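Local coordinates for protein transcobalamin-1 (Homo sapiens, PDB 4KKI) that binds vitamin B12 with femtomolar affinity, carries it, and protects it from the acid of the stomach, at residues Asn41-Ser46 with Val58-Leu63; Leu100-Cys105 with Glu110-Asp115. One frame throughout, in Å; residues are numbered along the deposited sequence.

How the contacts relate
Both contacts lie in the helical N-terminal domain, and the residues that touch in them are largely buried. Contact 1 is nearer the centre of the chain and the cobalamin pocket. Contact 2 lies farther out, away from the annotated sites. Their centres are about 17 Å apart, yet the two meet directly. Leu59 and Lys62 of 58-63 pack on Ala101 and Val104 of 100-105, so helix 55-63 takes part in one contact and borders the other. Contact 1 joins two helices through a single thioether end. Contact 2 joins a helix end to a short helix through branched aliphatic groups, a carbonyl and a carboxylate stem, beside a disulfide.

Contact 1. Residues Asn41-Ser46 with Val58-Leu63; sequences NTMIQS and VLSLKL
Helices 37-45 and 55-63, early in the helical N-terminal domain, meet where Met43 reaches across to Ser60 and Leu61. The Met43 chain does most of the spanning, because the backbones stay well apart: the closest CA atoms, of Met43 and Val58, are 8.8 Å from each other. Its chain runs out straight through chi2 and then bends at chi3 (85°), which turns the methyl toward helix 55-63. Met43 CE lies 3.6 Å from Ser60 CB. The same methyl is 3.8 Å from Leu61 CG, and the Met43 and Leu61 side chains approach tip to tip. The sulfur stands farther back, with Met43 SD 4.1 Å from Leu61 CD2.

Both helices lie in the N-terminal domain, which is built as an alpha6-alpha6 helical barrel. A third, helix 284-294, covers the same spot: Met43 touches Ala288, and Ser60 packs on Leu291 and Pro292. With chi1 at 173° the Ser60 hydroxyl swings opposite the backbone N, and it hydrogen-bonds to the carbonyl O of Ala288. Ser60 OG is thereby satisfied although Met43 CE, 3.6 Å from Ser60 OG, is apolar. The Ser60 side chain is about 7 Å from that of Gln289, a cobalamin-binding residue on that third helix.

Contact 2. Residues Leu100-Cys105 with Glu110-Asp115; sequences LALGVC and ENLIYD
Leu102 and Ile113 pack against each other where helix 92-102 ends and a short connection leads into the short helix 111-115. This is the tight part of the contact. Leu102 CB lies 3.7 Å from Ile113 CG1, and the two side chains lie alongside, pointing opposite ways. Leu102 CD1 also reaches Leu112 CB at 4.0 Å, and these two leucines are set roughly perpendicular. Ile113 CG1 is anti to its carbonyl carbon (chi1 -58°), and the chain runs on straight so that CD1 comes to 3.9 Å from Gly103 N. Met75, Ile76 and Ile79 of helix 69-85 and Leu118 of helix 118-135 cover Leu102 further.

Past the helix end, Gly103 is the first residue to leave helical geometry. The carbonyl O of Leu102 accepts a CA-H...O contact from Glu110 CA at 3.3 Å, bent to 126° at the hydrogen.

The other side is looser. The extended Glu110 chain passes Gly103, with OE1 3.9 Å from Gly103 CA, and Glu110 CD stays 4.1 Å from Cys105 O. Asn111, Tyr114 and Asp115 on the short helix are exposed. Glu110 also touches Lys304. The chemistry implies that apolar packing joins the helices, while the disulfide ties the chain just after helix 92-102 covalently to Cys308.

Contact 1. Residues Asn41-Ser46 with Val58-Leu63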
ATOM      1  N   ASN A  41      16.090  -1.404 -10.387  1.00 36.06           N
ATOM      2  CA  ASN A  41      16.061  -2.570 -11.262  1.00 42.78           C
ATOM      3  C   ASN A  41      14.714  -3.278 -11.249  1.00 46.08           C
ATOM      4  O   ASN A  41      14.138  -3.531 -12.302  1.00 48.15           O
ATOM      5  CB  ASN A  41      17.178  -3.552 -10.901  1.00 47.10           C
ATOM      6  CG  ASN A  41      18.557  -2.985 -11.170  1.00 57.70           C
ATOM      7  OD1 ASN A  41      18.729  -2.133 -12.042  1.00 54.29           O
ATOM      8  ND2 ASN A  41      19.548  -3.456 -10.423  1.00 60.77           N
ATOM      9  N   THR A  42      14.215  -3.573 -10.053  1.00 48.13           N
ATOM     10  CA  THR A  42      12.913  -4.212  -9.878  1.00 49.06           C
ATOM     11  C   THR A  42      11.790  -3.484 -10.625  1.00 47.72           C
ATOM     12  O   THR A  42      11.001  -4.105 -11.336  1.00 48.21           O
ATOM     13  CB  THR A  42      12.546  -4.318  -8.380  1.00 48.59           C
ATOM     14  OG1 THR A  42      13.410  -5.265  -7.739  1.00 51.05           O
ATOM     15  CG2 THR A  42      11.105  -4.761  -8.206  1.00 35.51           C
ATOM     16  N   MET A  43      11.734  -2.165 -10.474  1.00 46.26           N
ATOM     17  CA  MET A  43      10.692  -1.371 -11.120  1.00 43.89           C
ATOM     18  C   MET A  43      10.831  -1.368 -12.642  1.00 46.31           C
ATOM     19  O   MET A  43       9.835  -1.296 -13.361  1.00 46.91           O
ATOM     20  CB  MET A  43      10.682   0.055 -10.559  1.00 37.67           C
ATOM     21  CG  MET A  43      10.510   0.091  -9.042  1.00 55.54           C
ATOM     22  SD  MET A  43      10.803   1.694  -8.268  1.00 62.95           S
ATOM     23  CE  MET A  43       9.201   2.457  -8.456  1.00 54.13           C
ATOM     24  N   ILE A  44      12.064  -1.467 -13.130  1.00 48.37           N
ATOM     25  CA  ILE A  44      12.299  -1.546 -14.570  1.00 48.68           C
ATOM     26  C   ILE A  44      11.801  -2.874 -15.150  1.00 51.83           C
ATOM     27  O   ILE A  44      11.225  -2.900 -16.239  1.00 52.17           O
ATOM     28  CB  ILE A  44      13.789  -1.341 -14.929  1.00 57.41           C
ATOM     29  CG1 ILE A  44      14.278   0.022 -14.444  1.00 58.98           C
ATOM     30  CG2 ILE A  44      13.999  -1.442 -16.431  1.00 50.22           C
ATOM     31  CD1 ILE A  44      13.532   1.184 -15.046  1.00 57.65           C
ATOM     32  N   GLN A  45      12.010  -3.969 -14.421  1.00 47.73           N
ATOM     33  CA  GLN A  45      11.594  -5.288 -14.902  1.00 54.14           C
ATOM     34  C   GLN A  45      10.077  -5.404 -14.976  1.00 50.49           C
ATOM     35  O   GLN A  45       9.548  -6.252 -15.697  1.00 52.39           O
ATOM     36  CB  GLN A  45      12.135  -6.421 -14.020  1.00 71.43           C
ATOM     37  CG  GLN A  45      13.522  -6.214 -13.429  1.00 89.31           C
ATOM     38  CD  GLN A  45      14.651  -6.302 -14.443  1.00102.54           C
ATOM     39  OE1 GLN A  45      14.428  -6.302 -15.654  1.00106.72           O
ATOM     40  NE2 GLN A  45      15.879  -6.382 -13.943  1.00105.51           N
ATOM     41  N   SER A  46       9.381  -4.553 -14.227  1.00 41.34           N
ATOM     42  CA  SER A  46       7.922  -4.585 -14.189  1.00 45.50           C
ATOM     43  C   SER A  46       7.303  -4.198 -15.534  1.00 52.96           C
ATOM     44  O   SER A  46       6.109  -4.400 -15.753  1.00 50.75           O
ATOM     45  CB  SER A  46       7.379  -3.696 -13.064  1.00 42.53           C
ATOM     46  OG  SER A  46       7.628  -2.326 -13.316  1.00 47.76           O
ATOM     47  N   VAL A  58       5.534   4.610 -11.395  1.00 33.51           N
ATOM     48  CA  VAL A  58       5.840   5.919 -11.962  1.00 36.16           C
ATOM     49  C   VAL A  58       5.669   7.025 -10.919  1.00 38.82           C
ATOM     50  O   VAL A  58       6.487   7.941 -10.841  1.00 36.87           O
ATOM     51  CB  VAL A  58       4.988   6.208 -13.226  1.00 40.09           C
ATOM     52  CG1 VAL A  58       5.095   7.669 -13.635  1.00 35.01           C
ATOM     53  CG2 VAL A  58       5.415   5.298 -14.372  1.00 37.27           C
ATOM     54  N   LEU A  59       4.614   6.928 -10.113  1.00 35.91           N
ATOM     55  CA  LEU A  59       4.402   7.860  -9.007  1.00 41.49           C
ATOM     56  C   LEU A  59       5.615   7.892  -8.083  1.00 39.50           C
ATOM     57  O   LEU A  59       6.102   8.959  -7.718  1.00 40.32           O
ATOM     58  CB  LEU A  59       3.156   7.473  -8.206  1.00 37.67           C
ATOM     59  CG  LEU A  59       2.954   8.171  -6.855  1.00 38.59           C
ATOM     60  CD1 LEU A  59       2.935   9.685  -7.005  1.00 33.57           C
ATOM     61  CD2 LEU A  59       1.674   7.690  -6.185  1.00 35.06           C
ATOM     62  N   SER A  60       6.092   6.707  -7.719  1.00 35.98           N
ATOM     63  CA  SER A  60       7.240   6.563  -6.837  1.00 36.27           C
ATOM     64  C   SER A  60       8.483   7.232  -7.418  1.00 34.50           C
ATOM     65  O   SER A  60       9.192   7.962  -6.725  1.00 37.34           O
ATOM     66  CB  SER A  60       7.511   5.076  -6.592  1.00 33.93           C
ATOM     67  OG  SER A  60       8.713   4.881  -5.874  1.00 47.20           O
ATOM     68  N   LEU A  61       8.736   6.981  -8.697  1.00 39.80           N
ATOM     69  CA  LEU A  61       9.911   7.513  -9.377  1.00 46.82           C
ATOM     70  C   LEU A  61       9.868   9.030  -9.547  1.00 45.02           C
ATOM     71  O   LEU A  61      10.852   9.720  -9.275  1.00 43.55           O
ATOM     72  CB  LEU A  61      10.082   6.833 -10.737  1.00 47.25           C
ATOM     73  CG  LEU A  61      10.440   5.348 -10.649  1.00 44.31           C
ATOM     74  CD1 LEU A  61      10.306   4.667 -11.999  1.00 41.86           C
ATOM     75  CD2 LEU A  61      11.849   5.183 -10.102  1.00 35.55           C
ATOM     76  N   LYS A  62       8.730   9.546 -10.000  1.00 42.37           N
ATOM     77  CA  LYS A  62       8.588  10.982 -10.230  1.00 52.13           C
ATOM     78  C   LYS A  62       8.725  11.754  -8.922  1.00 51.72           C
ATOM     79  O   LYS A  62       9.210  12.886  -8.899  1.00 52.06           O
ATOM     80  CB  LYS A  62       7.252  11.293 -10.914  1.00 50.43           C
ATOM     81  CG  LYS A  62       7.115  10.674 -12.301  1.00 58.07           C
ATOM     82  CD  LYS A  62       6.765  11.709 -13.358  1.00 65.29           C
ATOM     83  CE  LYS A  62       5.381  12.295 -13.137  1.00 68.22           C
ATOM     84  NZ  LYS A  62       5.043  13.296 -14.187  1.00 78.05           N
ATOM     85  N   LEU A  63       8.315  11.117  -7.831  1.00 50.85           N
ATOM     86  CA  LEU A  63       8.370  11.723  -6.509  1.00 49.87           C
ATOM     87  C   LEU A  63       9.807  11.979  -6.049  1.00 46.91           C
ATOM     88  O   LEU A  63      10.066  12.910  -5.286  1.00 45.12           O
ATOM     89  CB  LEU A  63       7.644  10.829  -5.507  1.00 56.99           C
ATOM     90  CG  LEU A  63       7.105  11.506  -4.252  1.00 59.44           C
ATOM     91  CD1 LEU A  63       6.296  12.740  -4.615  1.00 58.74           C
ATOM     92  CD2 LEU A  63       6.256  10.514  -3.486  1.00 52.11           C
TER

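Contact 2. Residues Leu100-Cys105 with Glu110-Asp115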
ATOM      1  N   LEU A 100      -2.567  11.095  -8.568  1.00 41.94           N
ATOM      2  CA  LEU A 100      -1.308  11.435  -7.913  1.00 44.55           C
ATOM      3  C   LEU A 100      -0.132  11.255  -8.866  1.00 47.36           C
ATOM      4  O   LEU A 100       0.721  12.131  -8.978  1.00 52.84           O
ATOM      5  CB  LEU A 100      -1.097  10.596  -6.652  1.00 31.69           C
ATOM      6  CG  LEU A 100      -2.072  10.825  -5.494  1.00 44.15           C
ATOM      7  CD1 LEU A 100      -1.814   9.819  -4.382  1.00 42.21           C
ATOM      8  CD2 LEU A 100      -1.980  12.251  -4.969  1.00 40.00           C
ATOM      9  N   ALA A 101      -0.102  10.117  -9.553  1.00 39.82           N
ATOM     10  CA  ALA A 101       0.964   9.828 -10.508  1.00 44.25           C
ATOM     11  C   ALA A 101       0.998  10.829 -11.665  1.00 48.56           C
ATOM     12  O   ALA A 101       2.070  11.207 -12.131  1.00 52.41           O
ATOM     13  CB  ALA A 101       0.828   8.409 -11.040  1.00 34.39           C
ATOM     14  N   LEU A 102      -0.175  11.256 -12.123  1.00 46.49           N
ATOM     15  CA  LEU A 102      -0.255  12.177 -13.252  1.00 47.70           C
ATOM     16  C   LEU A 102       0.071  13.614 -12.854  1.00 41.48           C
ATOM     17  O   LEU A 102       0.392  14.442 -13.706  1.00 50.13           O
ATOM     18  CB  LEU A 102      -1.642  12.122 -13.904  1.00 47.78           C
ATOM     19  CG  LEU A 102      -1.976  10.896 -14.757  1.00 50.95           C
ATOM     20  CD1 LEU A 102      -3.447  10.901 -15.150  1.00 40.56           C
ATOM     21  CD2 LEU A 102      -1.091  10.840 -15.996  1.00 45.94           C
ATOM     22  N   GLY A 103      -0.008  13.909 -11.562  1.00 43.39           N
ATOM     23  CA  GLY A 103       0.145  15.275 -11.103  1.00 50.24           C
ATOM     24  C   GLY A 103       1.209  15.508 -10.050  1.00 58.61           C
ATOM     25  O   GLY A 103       1.091  16.446  -9.259  1.00 68.86           O
ATOM     26  N   VAL A 104       2.240  14.665 -10.032  1.00 54.53           N
ATOM     27  CA  VAL A 104       3.365  14.844  -9.114  1.00 57.72           C
ATOM     28  C   VAL A 104       3.966  16.224  -9.340  1.00 63.35           C
ATOM     29  O   VAL A 104       4.320  16.935  -8.397  1.00 65.05           O
ATOM     30  CB  VAL A 104       4.459  13.778  -9.331  1.00 53.97           C
ATOM     31  CG1 VAL A 104       5.614  13.990  -8.363  1.00 48.56           C
ATOM     32  CG2 VAL A 104       3.886  12.386  -9.170  1.00 57.21           C
ATOM     33  N   CYS A 105       4.062  16.594 -10.612  1.00 57.06           N
ATOM     34  CA  CYS A 105       4.515  17.916 -11.016  1.00 62.87           C
ATOM     35  C   CYS A 105       3.829  18.300 -12.324  1.00 65.71           C
ATOM     36  O   CYS A 105       3.253  17.449 -13.004  1.00 66.75           O
ATOM     37  CB  CYS A 105       6.034  17.927 -11.179  1.00 61.49           C
ATOM     38  SG  CYS A 105       6.694  16.483 -12.043  1.00 82.53           S
ATOM     39  N   GLU A 110      -0.271  15.763 -17.144  1.00 67.05           N
ATOM     40  CA  GLU A 110      -1.129  16.235 -16.064  1.00 60.26           C
ATOM     41  C   GLU A 110      -2.482  16.704 -16.596  1.00 62.72           C
ATOM     42  O   GLU A 110      -3.477  16.707 -15.870  1.00 57.72           O
ATOM     43  CB  GLU A 110      -0.446  17.364 -15.292  1.00 53.94           C
ATOM     44  CG  GLU A 110      -1.120  17.707 -13.975  1.00 63.93           C
ATOM     45  CD  GLU A 110      -0.519  18.930 -13.315  1.00 65.38           C
ATOM     46  OE1 GLU A 110      -0.562  19.015 -12.071  1.00 63.39           O
ATOM     47  OE2 GLU A 110      -0.008  19.807 -14.041  1.00 68.55           O
ATOM     48  N   ASN A 111      -2.512  17.098 -17.866  1.00 56.37           N
ATOM     49  CA  ASN A 111      -3.750  17.501 -18.519  1.00 59.81           C
ATOM     50  C   ASN A 111      -4.799  16.393 -18.545  1.00 63.72           C
ATOM     51  O   ASN A 111      -5.997  16.671 -18.589  1.00 69.77           O
ATOM     52  CB  ASN A 111      -3.478  17.990 -19.945  1.00 67.45           C
ATOM     53  CG  ASN A 111      -3.047  19.444 -19.992  1.00 75.02           C
ATOM     54  OD1 ASN A 111      -1.880  19.765 -19.771  1.00 78.69           O
ATOM     55  ND2 ASN A 111      -3.991  20.329 -20.287  1.00 84.77           N
ATOM     56  N   LEU A 112      -4.345  15.143 -18.515  1.00 53.97           N
ATOM     57  CA  LEU A 112      -5.245  13.993 -18.546  1.00 49.76           C
ATOM     58  C   LEU A 112      -6.191  14.002 -17.352  1.00 53.80           C
ATOM     59  O   LEU A 112      -7.315  13.509 -17.434  1.00 55.70           O
ATOM     60  CB  LEU A 112      -4.460  12.677 -18.580  1.00 57.05           C
ATOM     61  CG  LEU A 112      -3.942  12.154 -19.923  1.00 70.39           C
ATOM     62  CD1 LEU A 112      -2.872  13.062 -20.510  1.00 76.92           C
ATOM     63  CD2 LEU A 112      -3.416  10.733 -19.769  1.00 64.31           C
ATOM     64  N   ILE A 113      -5.724  14.563 -16.242  1.00 51.34           N
ATOM     65  CA  ILE A 113      -6.541  14.681 -15.044  1.00 54.50           C
ATOM     66  C   ILE A 113      -7.753  15.561 -15.311  1.00 52.94           C
ATOM     67  O   ILE A 113      -8.876  15.224 -14.936  1.00 64.95           O
ATOM     68  CB  ILE A 113      -5.747  15.291 -13.881  1.00 52.37           C
ATOM     69  CG1 ILE A 113      -4.511  14.442 -13.577  1.00 51.60           C
ATOM     70  CG2 ILE A 113      -6.633  15.431 -12.652  1.00 49.97           C
ATOM     71  CD1 ILE A 113      -3.601  15.037 -12.522  1.00 36.73           C
ATOM     72  N   TYR A 114      -7.519  16.688 -15.971  1.00 56.18           N
ATOM     73  CA  TYR A 114      -8.576  17.663 -16.194  1.00 58.35           C
ATOM     74  C   TYR A 114      -9.333  17.411 -17.494  1.00 49.03           C
ATOM     75  O   TYR A 114     -10.488  17.813 -17.633  1.00 65.59           O
ATOM     76  CB  TYR A 114      -8.001  19.079 -16.147  1.00 58.24           C
ATOM     77  CG  TYR A 114      -7.194  19.332 -14.894  1.00 62.61           C
ATOM     78  CD1 TYR A 114      -7.823  19.555 -13.675  1.00 66.21           C
ATOM     79  CD2 TYR A 114      -5.805  19.327 -14.923  1.00 58.40           C
ATOM     80  CE1 TYR A 114      -7.093  19.778 -12.523  1.00 61.87           C
ATOM     81  CE2 TYR A 114      -5.066  19.550 -13.776  1.00 63.83           C
ATOM     82  CZ  TYR A 114      -5.716  19.774 -12.580  1.00 65.54           C
ATOM     83  OH  TYR A 114      -4.986  19.996 -11.435  1.00 70.00           O
ATOM     84  N   ASP A 115      -8.688  16.735 -18.439  1.00 47.34           N
ATOM     85  CA  ASP A 115      -9.336  16.394 -19.701  1.00 62.58           C
ATOM     86  C   ASP A 115     -10.301  15.223 -19.533  1.00 60.92           C
ATOM     87  O   ASP A 115     -11.261  15.088 -20.290  1.00 59.21           O
ATOM     88  CB  ASP A 115      -8.298  16.079 -20.783  1.00 74.39           C
ATOM     89  CG  ASP A 115      -7.528  17.308 -21.230  1.00 83.42           C
ATOM     90  OD1 ASP A 115      -8.059  18.431 -21.085  1.00 87.26           O
ATOM     91  OD2 ASP A 115      -6.394  17.152 -21.731  1.00 87.55           O
TER